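Local coordinates for protein pyrrolidone-carboxylate peptidase (Deinococcus radiodurans R1, PDB 5Z48) that probably removes pyroglutamate (5-oxoproline) from the amino terminus of peptides as a cysteine exopeptidase, working as a homotetramer, at residues B[80-85]-B[123-128]. Sequence-based numbering, arbitrary orientation.
Sequences VTLERV and AILAAW
Val80 lies over the indole of Trp128 and makes a CH-pi contact: its CG2 stands 3.5 Å from the centroid of the six-membered ring, only 7° off the ring normal. With CG1 anti to the carbonyl carbon (chi1 -69°), CG2 takes the position between the backbone N and the carbonyl carbon and lies over the ring face. The opposite face rests on CG2 of Ile124, one turn earlier in the helix, so the indole is sandwiched between a strand valine and a helix isoleucine.

The remaining contacts are apolar. Leu82 approaches the ring obliquely, its CG 3.6 Å from Trp128 CH2 at the far end of the indole. Leu82 CD1 touches the side chains on the helix, 3.7 Å from Ile124 CG2, and Leu125 CD2 comes within 3.9 Å of Leu82 CD1.

No hydrogen bond crosses the contact; Trp128 NE1 instead donates to Ala200 O of helix 194-211. Were Trp128 an alanine, the space between Val80 and Ile124 would probably be left as a gap, with Leu82 stripped of one of its neighbours and the carbonyl of Ala200 of its indole N-H donor.

Strand 80-83 and helix 123-128 run nearly antiparallel, at 170°, with axes 10.1 Å apart, as in a helix packed on one face of a sheet. Thr81 and Glu83 serve the other side of the strand: Thr81 OG1 bonds Arg77, and Glu83 bonds ND1 of His171, consistent with a Cys-His-Glu catalytic triad completed by Cys146. Strand 80-90 lies between strands 135-138 and 167-172 in the mixed sheet, and helix 194-211 packs beside helix 121-130, touching Val80, Ile124 and Trp128.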
loop_
_atom_site.group_PDB
_atom_site.type_symbol
_atom_site.label_atom_id
_atom_site.label_comp_id
_atom_site.label_asym_id
_atom_site.label_seq_id
_atom_site.Cartn_x
_atom_site.Cartn_y
_atom_site.Cartn_z
ATOM N N VAL B 80 -10.847 3.150 -11.688
ATOM C CA VAL B 80 -10.970 2.434 -12.961
ATOM C C VAL B 80 -9.683 2.546 -13.775
ATOM O O VAL B 80 -9.028 3.610 -13.802
ATOM C CB VAL B 80 -12.161 2.953 -13.780
ATOM C CG1 VAL B 80 -13.484 2.563 -13.086
ATOM C CG2 VAL B 80 -12.129 4.469 -14.014
ATOM N N THR B 81 -9.338 1.451 -14.473
ATOM C CA THR B 81 -8.125 1.379 -15.282
ATOM C C THR B 81 -8.388 0.708 -16.625
ATOM O O THR B 81 -9.276 -0.145 -16.769
ATOM C CB THR B 81 -6.961 0.617 -14.572
ATOM O OG1 THR B 81 -7.419 -0.665 -14.075
ATOM C CG2 THR B 81 -6.405 1.464 -13.408
ATOM N N LEU B 82 -7.629 1.145 -17.632
ATOM C CA LEU B 82 -7.675 0.577 -18.984
ATOM C C LEU B 82 -6.407 -0.236 -19.213
ATOM O O LEU B 82 -5.290 0.288 -19.033
ATOM C CB LEU B 82 -7.755 1.685 -20.040
ATOM C CG LEU B 82 -8.938 2.607 -19.971
ATOM C CD1 LEU B 82 -8.655 3.772 -20.918
ATOM C CD2 LEU B 82 -10.214 1.846 -20.368
ATOM N N GLU B 83 -6.561 -1.513 -19.630
ATOM C CA GLU B 83 -5.409 -2.390 -19.848
ATOM C C GLU B 83 -4.745 -2.096 -21.177
ATOM O O GLU B 83 -5.394 -2.105 -22.237
ATOM C CB GLU B 83 -5.834 -3.874 -19.798
ATOM C CG GLU B 83 -6.363 -4.254 -18.420
ATOM C CD GLU B 83 -5.375 -4.066 -17.281
ATOM O OE1 GLU B 83 -4.144 -3.898 -17.529
ATOM O OE2 GLU B 83 -5.861 -4.036 -16.108
ATOM N N ARG B 84 -3.429 -1.854 -21.141
ATOM C CA ARG B 84 -2.719 -1.599 -22.383
ATOM C C ARG B 84 -2.462 -2.856 -23.172
ATOM O O ARG B 84 -2.354 -2.784 -24.401
ATOM C CB ARG B 84 -1.393 -0.882 -22.081
ATOM C CG ARG B 84 -0.695 -0.397 -23.371
ATOM C CD ARG B 84 0.698 0.228 -23.103
ATOM N NE ARG B 84 0.631 1.422 -22.252
ATOM C CZ ARG B 84 0.522 2.669 -22.712
ATOM N NH1 ARG B 84 0.371 2.902 -24.028
ATOM N NH2 ARG B 84 0.572 3.697 -21.852
ATOM N N VAL B 85 -2.271 -3.993 -22.499
ATOM C CA VAL B 85 -1.704 -5.170 -23.165
ATOM C C VAL B 85 -2.287 -6.448 -22.571
ATOM O O VAL B 85 -2.419 -6.601 -21.351
ATOM C CB VAL B 85 -0.162 -5.123 -23.106
ATOM C CG1 VAL B 85 0.310 -5.098 -21.661
ATOM C CG2 VAL B 85 0.446 -6.269 -23.893
ATOM N N ALA B 123 -8.399 9.048 -25.344
ATOM C CA ALA B 123 -9.732 9.636 -25.445
ATOM C C ALA B 123 -10.625 9.174 -24.303
ATOM O O ALA B 123 -11.452 9.941 -23.793
ATOM C CB ALA B 123 -10.356 9.259 -26.778
ATOM N N ILE B 124 -10.484 7.912 -23.884
ATOM C CA ILE B 124 -11.280 7.451 -22.748
ATOM C C ILE B 124 -10.844 8.149 -21.461
ATOM O O ILE B 124 -11.691 8.606 -20.679
ATOM C CB ILE B 124 -11.187 5.921 -22.612
ATOM C CG1 ILE B 124 -11.800 5.221 -23.842
ATOM C CG2 ILE B 124 -11.901 5.449 -21.315
ATOM C CD1 ILE B 124 -11.422 3.698 -23.917
ATOM N N LEU B 125 -9.528 8.231 -21.214
ATOM C CA LEU B 125 -9.056 8.941 -20.017
ATOM C C LEU B 125 -9.564 10.367 -19.985
ATOM O O LEU B 125 -9.960 10.875 -18.923
ATOM C CB LEU B 125 -7.523 8.932 -19.968
ATOM C CG LEU B 125 -6.870 7.561 -19.708
ATOM C CD1 LEU B 125 -5.379 7.752 -19.470
ATOM C CD2 LEU B 125 -7.479 6.687 -18.611
ATOM N N ALA B 126 -9.596 11.025 -21.143
ATOM C CA ALA B 126 -10.042 12.413 -21.188
ATOM C C ALA B 126 -11.539 12.506 -20.915
ATOM O O ALA B 126 -12.006 13.419 -20.225
ATOM C CB ALA B 126 -9.707 13.055 -22.540
ATOM N N ALA B 127 -12.307 11.549 -21.450
ATOM C CA ALA B 127 -13.744 11.559 -21.175
ATOM C C ALA B 127 -14.025 11.314 -19.695
ATOM O O ALA B 127 -14.898 11.966 -19.098
ATOM C CB ALA B 127 -14.445 10.503 -22.043
ATOM N N TRP B 128 -13.275 10.389 -19.091
ATOM C CA TRP B 128 -13.400 10.154 -17.655
ATOM C C TRP B 128 -13.081 11.420 -16.875
ATOM O O TRP B 128 -13.814 11.791 -15.960
ATOM C CB TRP B 128 -12.445 9.039 -17.205
ATOM C CG TRP B 128 -12.929 7.622 -17.415
ATOM C CD1 TRP B 128 -14.212 7.198 -17.663
ATOM C CD2 TRP B 128 -12.118 6.448 -17.374
ATOM N NE1 TRP B 128 -14.248 5.832 -17.774
ATOM C CE2 TRP B 128 -12.975 5.346 -17.584
ATOM C CE3 TRP B 128 -10.748 6.223 -17.156
ATOM C CZ2 TRP B 128 -12.498 4.021 -17.627
ATOM C CZ3 TRP B 128 -10.291 4.906 -17.167
ATOM C CH2 TRP B 128 -11.162 3.825 -17.380
#